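Local coordinates for protein carbohydrate kinase, FGGY (Novosphingobium aromaticivorans, PDB 3H6E) that probably acts as a carbohydrate kinase of the FGGY family, whose members transfer phosphate from ATP to sugars or related polyols, at residues A[301-306]-A[340-345]; A[323-328]-A[400-405]; A[336-341]-A[368-373]; A[374-379]-A[459-464]. One frame throughout, in Å; residues are numbered along the deposited sequence.

Interaction 1. Residues A[301-306]-A[340-345]; sequences GREIET and PTLMRG
Glu-303 sets its CG opposite its own carbonyl carbon (chi1 -45°) and then runs on extended, which carries the carboxylate off helix 300-308 to the backbone of the loop at Leu-342. There OE1 of Glu-303 accepts the N-H of Leu-342 at 2.9 Å, with an N-H...O angle of 157° and the donor standing above the carboxylate plane. The same oxygen is hydrogen-bonded to OH of Tyr-373, so a backbone amide and a phenol together fix the buried acid. OG1 of Thr-341 lies 3.4 Å from OE1 of Glu-303, at best a weak bond. This hydroxyl oxygen also accepts the N-H of Met-343 at 3.2 Å in an almost straight bond, an ST turn that follows a cis peptide between Pro-340 and Thr-341 and curls the loop beside the helix.

Apolar contacts fill in around the bond. CB of Leu-342 rests on CB of Glu-303 at 3.8 Å, while its CD2 slides past Thr-306 to lie 4.1 Å from CB of that residue. On the more exposed side, CG of selenomethionine Met-343 meets CG of Arg-302 at 3.6 Å.

Within the C-terminal FGGY domain, the loop is tied by backbone bonds to Gly-352 before strand 355-357. Leu-342 also leans on Tyr-373 of helix 363-384, the helix that Ile-304 touches through Ala-374, and Pro-340 borders Trp-464 of helix 457-468.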
loop_
_atom_site.group_PDB
_atom_site.type_symbol
_atom_site.label_atom_id
_atom_site.label_comp_id
_atom_site.label_asym_id
_atom_site.label_seq_id
_atom_site.Cartn_x
_atom_site.Cartn_y
_atom_site.Cartn_z
ATOM N N GLY A 301 2.740 13.283 -5.172
ATOM C CA GLY A 301 3.189 13.214 -6.552
ATOM C C GLY A 301 2.301 13.967 -7.523
ATOM O O GLY A 301 2.775 14.496 -8.528
ATOM N N ARG A 302 1.009 14.018 -7.223
ATOM C CA ARG A 302 0.050 14.689 -8.088
ATOM C C ARG A 302 0.218 16.205 -8.033
ATOM O O ARG A 302 0.079 16.895 -9.044
ATOM C CB ARG A 302 -1.377 14.307 -7.696
ATOM C CG ARG A 302 -2.439 15.220 -8.278
ATOM C CD ARG A 302 -2.488 15.125 -9.793
ATOM N NE ARG A 302 -2.964 13.820 -10.245
ATOM C CZ ARG A 302 -4.245 13.524 -10.452
ATOM N NH1 ARG A 302 -5.183 14.443 -10.250
ATOM N NH2 ARG A 302 -4.587 12.311 -10.866
ATOM N N GLU A 303 0.518 16.720 -6.845
ATOM C CA GLU A 303 0.681 18.158 -6.669
ATOM C C GLU A 303 1.980 18.627 -7.311
ATOM O O GLU A 303 2.009 19.628 -8.028
ATOM C CB GLU A 303 0.653 18.519 -5.186
ATOM C CG GLU A 303 -0.472 17.833 -4.420
ATOM C CD GLU A 303 -0.751 18.485 -3.082
ATOM O OE1 GLU A 303 -0.737 19.732 -3.016
ATOM O OE2 GLU A 303 -0.988 17.753 -2.099
ATOM N N ILE A 304 3.053 17.891 -7.055
ATOM C CA ILE A 304 4.332 18.179 -7.680
ATOM C C ILE A 304 4.187 18.246 -9.203
ATOM O O ILE A 304 4.702 19.165 -9.842
ATOM C CB ILE A 304 5.387 17.127 -7.291
ATOM C CG1 ILE A 304 5.734 17.254 -5.802
ATOM C CG2 ILE A 304 6.627 17.278 -8.154
ATOM C CD1 ILE A 304 6.809 16.288 -5.320
ATOM N N GLU A 305 3.471 17.279 -9.772
ATOM C CA GLU A 305 3.283 17.207 -11.217
ATOM C C GLU A 305 2.494 18.399 -11.743
ATOM O O GLU A 305 2.720 18.856 -12.862
ATOM C CB GLU A 305 2.574 15.913 -11.610
ATOM C CG GLU A 305 2.647 15.610 -13.097
ATOM C CD GLU A 305 1.467 14.795 -13.586
ATOM O OE1 GLU A 305 1.658 13.599 -13.893
ATOM O OE2 GLU A 305 0.346 15.353 -13.656
ATOM N N THR A 306 1.557 18.893 -10.941
ATOM C CA THR A 306 0.834 20.100 -11.308
ATOM C C THR A 306 1.840 21.229 -11.479
ATOM O O THR A 306 1.764 22.004 -12.431
ATOM C CB THR A 306 -0.202 20.497 -10.243
ATOM O OG1 THR A 306 -1.024 19.368 -9.920
ATOM C CG2 THR A 306 -1.082 21.635 -10.750
ATOM N N PRO A 340 -0.362 24.882 0.593
ATOM C CA PRO A 340 -1.328 23.803 0.342
ATOM C C PRO A 340 -2.734 24.362 0.149
ATOM O O PRO A 340 -3.036 25.409 0.716
ATOM C CB PRO A 340 -1.281 22.982 1.637
ATOM C CG PRO A 340 0.013 23.342 2.285
ATOM C CD PRO A 340 0.246 24.776 1.928
ATOM N N THR A 341 -3.581 23.679 -0.618
ATOM C CA THR A 341 -3.230 22.416 -1.257
ATOM C C THR A 341 -3.534 22.472 -2.749
ATOM O O THR A 341 -4.331 23.296 -3.201
ATOM C CB THR A 341 -4.037 21.243 -0.657
ATOM O OG1 THR A 341 -3.584 20.008 -1.225
ATOM C CG2 THR A 341 -5.517 21.409 -0.953
ATOM N N LEU A 342 -2.909 21.580 -3.510
ATOM C CA LEU A 342 -3.150 21.506 -4.948
ATOM C C LEU A 342 -4.103 20.365 -5.312
ATOM O O LEU A 342 -4.409 20.157 -6.483
ATOM C CB LEU A 342 -1.830 21.385 -5.717
ATOM C CG LEU A 342 -0.893 22.588 -5.577
ATOM C CD1 LEU A 342 0.042 22.410 -4.384
ATOM C CD2 LEU A 342 -0.095 22.813 -6.854
HETATM N N MSE A 343 -4.564 19.636 -4.298
HETATM C CA MSE A 343 -5.565 18.585 -4.478
HETATM C C MSE A 343 -6.708 18.704 -3.475
HETATM O O MSE A 343 -6.783 17.924 -2.523
HETATM C CB MSE A 343 -4.934 17.197 -4.347
HETATM C CG MSE A 343 -4.429 16.603 -5.646
HETATM SE SE MSE A 343 -5.687 16.740 -7.138
HETATM C CE MSE A 343 -7.236 15.810 -6.413
ATOM N N ARG A 344 -7.595 19.673 -3.700
ATOM C CA ARG A 344 -8.753 19.895 -2.834
ATOM C C ARG A 344 -9.378 18.586 -2.371
ATOM O O ARG A 344 -9.689 17.721 -3.187
ATOM C CB ARG A 344 -9.815 20.726 -3.556
ATOM C CG ARG A 344 -9.560 22.215 -3.550
ATOM C CD ARG A 344 -9.921 22.837 -2.215
ATOM N NE ARG A 344 -11.365 22.947 -2.022
ATOM C CZ ARG A 344 -11.928 23.713 -1.092
ATOM N NH1 ARG A 344 -11.168 24.437 -0.281
ATOM N NH2 ARG A 344 -13.247 23.764 -0.971
ATOM N N GLY A 345 -9.558 18.447 -1.062
ATOM C CA GLY A 345 -10.211 17.279 -0.505
ATOM C C GLY A 345 -9.287 16.136 -0.119
ATOM O O GLY A 345 -9.748 15.094 0.337
#

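Interaction 2. Residues A[323-328]-A[400-405]; sequences ALLAAV and ADVFVR
The end of the short helix 321-326, with Val-328 at the start of helix 328-333, meets the first turn of helix 401-410, and the backbones come nearest at Leu-325 and Val-402, whose CA atoms are 5.8 Å apart. Val-402 lies at the middle of the contact and uses both of its methyls. CG2, opposite the carbonyl carbon while CG1 is opposite the backbone N (chi1 -176°), fits against CB of Leu-324 at 3.8 Å and lies equally close to the carbonyl of that residue. CG1 of Val-402 meets CG2 of Val-328 at 3.7 Å, the two valines reaching toward each other tip to tip.

Helix 401-410 connects the neighbouring parallel strands 390-394 and 415-419, and so forms the helical link of a beta-alpha-beta crossover in the C-terminal domain of this FGGY kinase. The contact thereby sets the short helix 321-326, part of the long excursion between strands 292-298 and 390-394, against the start of that link. Cys-371 of helix 363-384 also touches Val-402.

Toward the partly exposed side, Leu-325 carries the packing. Its CD2 approaches CB of Asp-401 at 3.7 Å, the two side chains crossing at about a right angle. The other methyl, CD1 of Leu-325, lies in van der Waals contact 4.1 Å from NH1 of Arg-405, obliquely to the guanidinium. That arginine, bent at chi3 (74°), is held from beyond the contact: NE bonds to the carbonyl O of Glu-447 and NH2 to that of Pro-448.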
loop_
_atom_site.group_PDB
_atom_site.type_symbol
_atom_site.label_atom_id
_atom_site.label_comp_id
_atom_site.label_asym_id
_atom_site.label_seq_id
_atom_site.Cartn_x
_atom_site.Cartn_y
_atom_site.Cartn_z
ATOM N N ALA A 323 21.851 20.440 -9.316
ATOM C CA ALA A 323 21.324 21.751 -9.680
ATOM C C ALA A 323 20.042 22.059 -8.908
ATOM O O ALA A 323 19.826 23.190 -8.465
ATOM C CB ALA A 323 21.088 21.835 -11.176
ATOM N N LEU A 324 19.194 21.047 -8.758
ATOM C CA LEU A 324 18.038 21.145 -7.878
ATOM C C LEU A 324 18.527 21.529 -6.491
ATOM O O LEU A 324 18.013 22.455 -5.860
ATOM C CB LEU A 324 17.316 19.799 -7.811
ATOM C CG LEU A 324 16.106 19.583 -8.720
ATOM C CD1 LEU A 324 15.964 20.714 -9.721
ATOM C CD2 LEU A 324 16.232 18.245 -9.438
ATOM N N LEU A 325 19.543 20.806 -6.036
ATOM C CA LEU A 325 20.089 20.977 -4.701
ATOM C C LEU A 325 20.695 22.366 -4.533
ATOM O O LEU A 325 20.390 23.080 -3.576
ATOM C CB LEU A 325 21.149 19.904 -4.442
ATOM C CG LEU A 325 21.224 19.366 -3.017
ATOM C CD1 LEU A 325 21.537 20.493 -2.039
ATOM C CD2 LEU A 325 19.922 18.660 -2.649
ATOM N N ALA A 326 21.553 22.745 -5.474
ATOM C CA ALA A 326 22.246 24.024 -5.406
ATOM C C ALA A 326 21.280 25.203 -5.475
ATOM O O ALA A 326 21.626 26.321 -5.094
ATOM C CB ALA A 326 23.290 24.118 -6.512
ATOM N N ALA A 327 20.071 24.948 -5.964
ATOM C CA ALA A 327 19.079 26.005 -6.140
ATOM C C ALA A 327 18.260 26.240 -4.873
ATOM O O ALA A 327 17.496 27.204 -4.785
ATOM C CB ALA A 327 18.165 25.690 -7.323
ATOM N N VAL A 328 18.425 25.357 -3.894
ATOM C CA VAL A 328 17.700 25.466 -2.630
ATOM C C VAL A 328 18.097 26.711 -1.826
ATOM O O VAL A 328 17.230 27.428 -1.326
ATOM C CB VAL A 328 17.878 24.205 -1.748
ATOM C CG1 VAL A 328 17.113 24.359 -0.438
ATOM C CG2 VAL A 328 17.424 22.958 -2.498
ATOM N N ALA A 400 14.772 11.964 -4.956
ATOM C CA ALA A 400 14.561 13.411 -4.910
ATOM C C ALA A 400 15.345 14.062 -3.768
ATOM O O ALA A 400 14.802 14.314 -2.691
ATOM C CB ALA A 400 13.082 13.731 -4.794
ATOM N N ASP A 401 16.623 14.336 -4.025
ATOM C CA ASP A 401 17.540 14.876 -3.018
ATOM C C ASP A 401 16.983 16.034 -2.190
ATOM O O ASP A 401 17.178 16.086 -0.979
ATOM C CB ASP A 401 18.870 15.285 -3.661
ATOM C CG ASP A 401 19.922 14.199 -3.554
ATOM O OD1 ASP A 401 20.284 13.841 -2.414
ATOM O OD2 ASP A 401 20.394 13.711 -4.604
ATOM N N VAL A 402 16.306 16.971 -2.839
ATOM C CA VAL A 402 15.768 18.121 -2.126
ATOM C C VAL A 402 14.684 17.685 -1.145
ATOM O O VAL A 402 14.593 18.211 -0.035
ATOM C CB VAL A 402 15.196 19.174 -3.090
ATOM C CG1 VAL A 402 14.731 20.393 -2.318
ATOM C CG2 VAL A 402 16.245 19.558 -4.138
ATOM N N PHE A 403 13.871 16.716 -1.554
ATOM C CA PHE A 403 12.793 16.219 -0.705
ATOM C C PHE A 403 13.315 15.498 0.535
ATOM O O PHE A 403 13.033 15.908 1.661
ATOM C CB PHE A 403 11.857 15.293 -1.491
ATOM C CG PHE A 403 10.858 14.576 -0.630
ATOM C CD1 PHE A 403 9.837 15.271 -0.003
ATOM C CD2 PHE A 403 10.939 13.203 -0.442
ATOM C CE1 PHE A 403 8.917 14.611 0.797
ATOM C CE2 PHE A 403 10.020 12.539 0.355
ATOM C CZ PHE A 403 9.010 13.246 0.974
ATOM N N VAL A 404 14.084 14.444 0.328
ATOM C CA VAL A 404 14.590 13.603 1.407
ATOM C C VAL A 404 15.441 14.409 2.382
ATOM O O VAL A 404 15.279 14.266 3.613
ATOM C CB VAL A 404 15.423 12.428 0.863
ATOM C CG1 VAL A 404 16.039 11.638 2.008
ATOM C CG2 VAL A 404 14.566 11.528 -0.014
ATOM N N ARG A 405 16.364 15.211 1.886
ATOM C CA ARG A 405 17.252 15.994 2.746
ATOM C C ARG A 405 16.504 17.083 3.518
ATOM O O ARG A 405 16.864 17.410 4.647
ATOM C CB ARG A 405 18.406 16.595 1.939
ATOM C CG ARG A 405 19.321 15.551 1.319
ATOM C CD ARG A 405 20.554 16.180 0.697
ATOM N NE ARG A 405 21.500 16.632 1.710
ATOM C CZ ARG A 405 22.670 17.200 1.437
ATOM N NH1 ARG A 405 23.036 17.391 0.176
ATOM N NH2 ARG A 405 23.473 17.579 2.424
#

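Interaction 3. Residues A[336-341]-A[368-373]; sequences RMILPT and AAACLY
The ring of Tyr-373 receives CG2 of Ile-338 over one face and the ring of Pro-340 at its edge. The methyl stands 4.2 Å from the ring centroid and 24° off the normal, a CH-pi contact displaced toward the CD1 rim. Along the edge, CG of Pro-340 comes to 3.3 Å from CE1 of Tyr-373, and CD of the proline lies in the ring plane. The carbonyl O of Ile-338 is just as near, 3.2 Å from CD1 of Tyr-373. With CG opposite its backbone N (chi1 162°), the tyrosine lays its ring along the end of strand 337-339 and puts OH 3.3 Å from CA of Pro-340; that hydroxyl finds its hydrogen bond at Glu-303.

Strand 337-339 pairs with strand 355-357 in a small two-stranded antiparallel sheet, through backbone bonds between Leu-339 and Ala-355. It crosses the 368-373 part of helix 363-384 at 44°, the two segment axes 7.6 Å apart at their closest. The approach is close where the helix carries alanines: CB of Ala-369 points to the strand and lies 4.2 Å from O of Arg-336, while Ala-370, its CB turned away, offers CA to CD1 of Ile-338 at 3.7 Å. Helix 457-468 borders the strand as well, where Tyr-460 bonds to the carbonyl of Arg-336 and touches the selenomethionine Met-337.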
loop_
_atom_site.group_PDB
_atom_site.type_symbol
_atom_site.label_atom_id
_atom_site.label_comp_id
_atom_site.label_asym_id
_atom_site.label_seq_id
_atom_site.Cartn_x
_atom_site.Cartn_y
_atom_site.Cartn_z
ATOM N N ARG A 336 10.773 31.996 -1.027
ATOM C CA ARG A 336 10.007 31.486 -2.160
ATOM C C ARG A 336 9.364 30.160 -1.783
ATOM O O ARG A 336 10.063 29.167 -1.578
ATOM C CB ARG A 336 10.912 31.280 -3.377
ATOM C CG ARG A 336 11.721 32.494 -3.795
ATOM C CD ARG A 336 12.248 32.309 -5.216
ATOM N NE ARG A 336 13.418 33.136 -5.489
ATOM C CZ ARG A 336 13.363 34.431 -5.776
ATOM N NH1 ARG A 336 12.190 35.047 -5.818
ATOM N NH2 ARG A 336 14.480 35.109 -6.014
HETATM N N MSE A 337 8.037 30.129 -1.697
HETATM C CA MSE A 337 7.366 28.914 -1.244
HETATM C C MSE A 337 5.944 28.693 -1.779
HETATM O O MSE A 337 5.366 29.560 -2.438
HETATM C CB MSE A 337 7.362 28.872 0.280
HETATM C CG MSE A 337 6.477 29.920 0.906
HETATM SE SE MSE A 337 6.767 30.037 2.821
HETATM C CE MSE A 337 5.027 30.761 3.317
ATOM N N ILE A 338 5.401 27.516 -1.469
ATOM C CA ILE A 338 4.100 27.066 -1.963
ATOM C C ILE A 338 3.172 26.726 -0.806
ATOM O O ILE A 338 3.561 26.005 0.109
ATOM C CB ILE A 338 4.250 25.781 -2.800
ATOM C CG1 ILE A 338 5.267 25.980 -3.924
ATOM C CG2 ILE A 338 2.896 25.324 -3.339
ATOM C CD1 ILE A 338 5.777 24.677 -4.520
ATOM N N LEU A 339 1.942 27.224 -0.852
ATOM C CA LEU A 339 0.955 26.907 0.176
ATOM C C LEU A 339 -0.027 25.830 -0.297
ATOM O O LEU A 339 -0.467 25.848 -1.445
ATOM C CB LEU A 339 0.202 28.168 0.595
ATOM C CG LEU A 339 1.064 29.384 0.942
ATOM C CD1 LEU A 339 0.203 30.493 1.513
ATOM C CD2 LEU A 339 2.169 29.017 1.918
ATOM N N PRO A 340 -0.362 24.882 0.593
ATOM C CA PRO A 340 -1.328 23.803 0.342
ATOM C C PRO A 340 -2.734 24.362 0.149
ATOM O O PRO A 340 -3.036 25.409 0.716
ATOM C CB PRO A 340 -1.281 22.982 1.637
ATOM C CG PRO A 340 0.013 23.342 2.285
ATOM C CD PRO A 340 0.246 24.776 1.928
ATOM N N THR A 341 -3.581 23.679 -0.618
ATOM C CA THR A 341 -3.230 22.416 -1.257
ATOM C C THR A 341 -3.534 22.472 -2.749
ATOM O O THR A 341 -4.331 23.296 -3.201
ATOM C CB THR A 341 -4.037 21.243 -0.657
ATOM O OG1 THR A 341 -3.584 20.008 -1.225
ATOM C CG2 THR A 341 -5.517 21.409 -0.953
ATOM N N ALA A 368 12.851 22.933 -7.186
ATOM C CA ALA A 368 13.463 22.697 -5.888
ATOM C C ALA A 368 12.467 23.028 -4.783
ATOM O O ALA A 368 12.351 22.300 -3.796
ATOM C CB ALA A 368 14.728 23.523 -5.740
ATOM N N ALA A 369 11.741 24.126 -4.964
ATOM C CA ALA A 369 10.762 24.572 -3.980
ATOM C C ALA A 369 9.594 23.597 -3.872
ATOM O O ALA A 369 8.981 23.466 -2.815
ATOM C CB ALA A 369 10.260 25.966 -4.325
ATOM N N ALA A 370 9.288 22.918 -4.973
ATOM C CA ALA A 370 8.222 21.925 -4.976
ATOM C C ALA A 370 8.576 20.781 -4.028
ATOM O O ALA A 370 7.717 20.261 -3.320
ATOM C CB ALA A 370 7.981 21.402 -6.390
ATOM N N CYS A 371 9.850 20.403 -4.021
ATOM C CA CYS A 371 10.339 19.345 -3.145
ATOM C C CYS A 371 10.259 19.741 -1.675
ATOM O O CYS A 371 10.178 18.880 -0.800
ATOM C CB CYS A 371 11.779 18.988 -3.498
ATOM S SG CYS A 371 11.994 18.279 -5.130
ATOM N N LEU A 372 10.286 21.043 -1.408
ATOM C CA LEU A 372 10.215 21.536 -0.036
ATOM C C LEU A 372 8.791 21.472 0.487
ATOM O O LEU A 372 8.557 21.080 1.629
ATOM C CB LEU A 372 10.734 22.975 0.063
ATOM C CG LEU A 372 12.222 23.210 -0.212
ATOM C CD1 LEU A 372 12.645 24.586 0.302
ATOM C CD2 LEU A 372 13.074 22.116 0.412
ATOM N N TYR A 373 7.846 21.864 -0.361
ATOM C CA TYR A 373 6.430 21.863 -0.012
ATOM C C TYR A 373 5.946 20.456 0.340
ATOM O O TYR A 373 5.083 20.283 1.204
ATOM C CB TYR A 373 5.604 22.444 -1.168
ATOM C CG TYR A 373 4.130 22.102 -1.115
ATOM C CD1 TYR A 373 3.244 22.868 -0.371
ATOM C CD2 TYR A 373 3.627 21.010 -1.811
ATOM C CE1 TYR A 373 1.897 22.553 -0.321
ATOM C CE2 TYR A 373 2.286 20.690 -1.766
ATOM C CZ TYR A 373 1.426 21.465 -1.023
ATOM O OH TYR A 373 0.090 21.150 -0.973
#

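Interaction 4. Residues A[374-379]-A[459-464]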
loop_
_atom_site.group_PDB
_atom_site.type_symbol
_atom_site.label_atom_id
_atom_site.label_comp_id
_atom_site.label_asym_id
_atom_site.label_seq_id
_atom_site.Cartn_x
_atom_site.Cartn_y
_atom_site.Cartn_z
ATOM N N ALA A 374 6.507 19.455 -0.332
ATOM C CA ALA A 374 6.115 18.069 -0.105
ATOM C C ALA A 374 6.736 17.547 1.186
ATOM O O ALA A 374 6.185 16.661 1.839
ATOM C CB ALA A 374 6.509 17.198 -1.294
ATOM N N ALA A 375 7.886 18.105 1.549
ATOM C CA ALA A 375 8.552 17.738 2.792
ATOM C C ALA A 375 7.746 18.252 3.975
ATOM O O ALA A 375 7.576 17.558 4.977
ATOM C CB ALA A 375 9.959 18.300 2.824
ATOM N N LEU A 376 7.236 19.471 3.839
ATOM C CA LEU A 376 6.488 20.122 4.905
ATOM C C LEU A 376 5.134 19.463 5.128
ATOM O O LEU A 376 4.691 19.315 6.265
ATOM C CB LEU A 376 6.314 21.607 4.592
ATOM C CG LEU A 376 7.635 22.378 4.485
ATOM C CD1 LEU A 376 7.503 23.607 3.594
ATOM C CD2 LEU A 376 8.176 22.748 5.867
ATOM N N VAL A 377 4.482 19.070 4.039
ATOM C CA VAL A 377 3.192 18.405 4.132
ATOM C C VAL A 377 3.376 16.969 4.618
ATOM O O VAL A 377 2.543 16.446 5.355
ATOM C CB VAL A 377 2.435 18.413 2.786
ATOM C CG1 VAL A 377 1.089 17.713 2.930
ATOM C CG2 VAL A 377 2.244 19.839 2.289
ATOM N N ALA A 378 4.472 16.338 4.206
ATOM C CA ALA A 378 4.809 15.010 4.706
ATOM C C ALA A 378 5.124 15.110 6.190
ATOM O O ALA A 378 4.792 14.220 6.971
ATOM C CB ALA A 378 5.992 14.430 3.952
ATOM N N ASP A 379 5.758 16.214 6.568
ATOM C CA ASP A 379 6.098 16.480 7.959
ATOM C C ASP A 379 4.843 16.549 8.823
ATOM O O ASP A 379 4.792 15.976 9.908
ATOM C CB ASP A 379 6.875 17.792 8.065
ATOM C CG ASP A 379 7.157 18.186 9.497
ATOM O OD1 ASP A 379 8.109 17.631 10.087
ATOM O OD2 ASP A 379 6.425 19.052 10.026
ATOM N N THR A 459 13.497 28.822 9.940
ATOM C CA THR A 459 12.965 30.116 9.538
ATOM C C THR A 459 11.985 29.910 8.395
ATOM O O THR A 459 10.876 30.443 8.402
ATOM C CB THR A 459 14.091 31.059 9.069
ATOM O OG1 THR A 459 15.171 31.022 10.011
ATOM C CG2 THR A 459 13.581 32.488 8.934
ATOM N N TYR A 460 12.406 29.110 7.421
ATOM C CA TYR A 460 11.584 28.776 6.264
ATOM C C TYR A 460 10.272 28.123 6.678
ATOM O O TYR A 460 9.194 28.633 6.372
ATOM C CB TYR A 460 12.361 27.843 5.340
ATOM C CG TYR A 460 11.757 27.648 3.969
ATOM C CD1 TYR A 460 11.997 28.557 2.944
ATOM C CD2 TYR A 460 10.968 26.539 3.691
ATOM C CE1 TYR A 460 11.460 28.371 1.685
ATOM C CE2 TYR A 460 10.424 26.346 2.434
ATOM C CZ TYR A 460 10.672 27.262 1.436
ATOM O OH TYR A 460 10.134 27.066 0.185
ATOM N N ARG A 461 10.359 26.994 7.379
ATOM C CA ARG A 461 9.155 26.293 7.811
ATOM C C ARG A 461 8.312 27.159 8.729
ATOM O O ARG A 461 7.085 27.115 8.677
ATOM C CB ARG A 461 9.475 24.975 8.516
ATOM C CG ARG A 461 8.213 24.273 9.011
ATOM C CD ARG A 461 8.478 22.880 9.558
ATOM N NE ARG A 461 8.648 22.873 11.007
ATOM C CZ ARG A 461 8.458 21.801 11.770
ATOM N NH1 ARG A 461 8.085 20.653 11.218
ATOM N NH2 ARG A 461 8.632 21.878 13.083
ATOM N N ASN A 462 8.978 27.936 9.578
ATOM C CA ASN A 462 8.284 28.857 10.468
ATOM C C ASN A 462 7.417 29.832 9.679
ATOM O O ASN A 462 6.234 30.007 9.980
ATOM C CB ASN A 462 9.276 29.602 11.362
ATOM C CG ASN A 462 9.804 28.736 12.488
ATOM O OD1 ASN A 462 9.056 27.973 13.097
ATOM N ND2 ASN A 462 11.096 28.855 12.775
ATOM N N ARG A 463 8.008 30.455 8.661
ATOM C CA ARG A 463 7.249 31.318 7.763
ATOM C C ARG A 463 6.118 30.540 7.093
ATOM O O ARG A 463 4.956 30.942 7.156
ATOM C CB ARG A 463 8.159 31.964 6.710
ATOM C CG ARG A 463 8.611 33.373 7.074
ATOM C CD ARG A 463 9.947 33.386 7.803
ATOM N NE ARG A 463 10.989 34.078 7.042
ATOM C CZ ARG A 463 11.784 33.502 6.144
ATOM N NH1 ARG A 463 11.671 32.206 5.872
ATOM N NH2 ARG A 463 12.699 34.226 5.513
ATOM N N TRP A 464 6.467 29.421 6.464
ATOM C CA TRP A 464 5.487 28.559 5.806
ATOM C C TRP A 464 4.308 28.248 6.725
ATOM O O TRP A 464 3.157 28.531 6.391
ATOM C CB TRP A 464 6.151 27.261 5.333
ATOM C CG TRP A 464 5.251 26.356 4.539
ATOM C CD1 TRP A 464 4.857 26.520 3.240
ATOM C CD2 TRP A 464 4.647 25.134 4.986
ATOM N NE1 TRP A 464 4.039 25.485 2.857
ATOM C CE2 TRP A 464 3.895 24.619 3.910
ATOM C CE3 TRP A 464 4.665 24.429 6.196
ATOM C CZ2 TRP A 464 3.169 23.434 4.005
ATOM C CZ3 TRP A 464 3.938 23.252 6.288
ATOM C CH2 TRP A 464 3.201 22.767 5.199
#
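Leu-376 presses against the indole of Trp-464 in the buried half of this contact, while its partly exposed side is bridged by Asp-379 and Arg-461. CB of Leu-376 stands 3.4 Å from the centroid of the six-membered ring, only 15° off its normal, a close CH-pi contact. Because CG of the leucine is opposite its carbonyl carbon, the branch runs on over the indole, and CD1 of Leu-376 reaches CD2 of Trp-464 at 3.5 Å. The same methyl meets the edge of the Tyr-460 ring, more loosely, 4.2 Å from CE2. Beyond the benzo end, CG2 of Val-377 is 4.1 Å from CZ2 of Trp-464. The indole is held by its NE1, bonded to the carbonyl of Ile-338.

On the other side, CD2 of Leu-376 lies 3.5 Å from CG of Arg-461, whose chain passes obliquely over it and bends at chi3. NH1 of Arg-461 then forms a salt bridge with OD2 of Asp-379 at 2.6 Å. The carboxylate comes in at the guanidinium edge, but the two planes are 63° apart and one nitrogen makes the link. Leu-410 of helix 401-410 borders both charged side chains.

Large side chains keep the axes of segments 374-379 and 459-464 11.5 Å apart at a steep 71°. In this helix-helix packing, with Leu-376 against the Trp-464 face, the C-terminal helix 457-468 is laid across helix 363-384 of the FGGY kinase C-terminal domain.

In the fold
From the N terminus, helix 300-308 opens interaction 1, which closes at the loop after strand 337-339. Interaction 2 starts inside the span that interaction 1 closes, at helix 321-326, and closes later on helix 401-410, so the two cross. Interaction 3 begins at residues 336-341, where interaction 1 ends, shares Pro-340 and Thr-341 with it, and is contained within the span of interaction 2. Interaction 4 opens next on helix 363-384, crosses interaction 2, and closes at the C-terminal helix 457-468. All lie on the same side of the chain's centre. Helix 363-384 serves interactions 3 and 4 directly and touches the other two, joining the two-stranded sheet, the surrounding helices and the C-terminal helix.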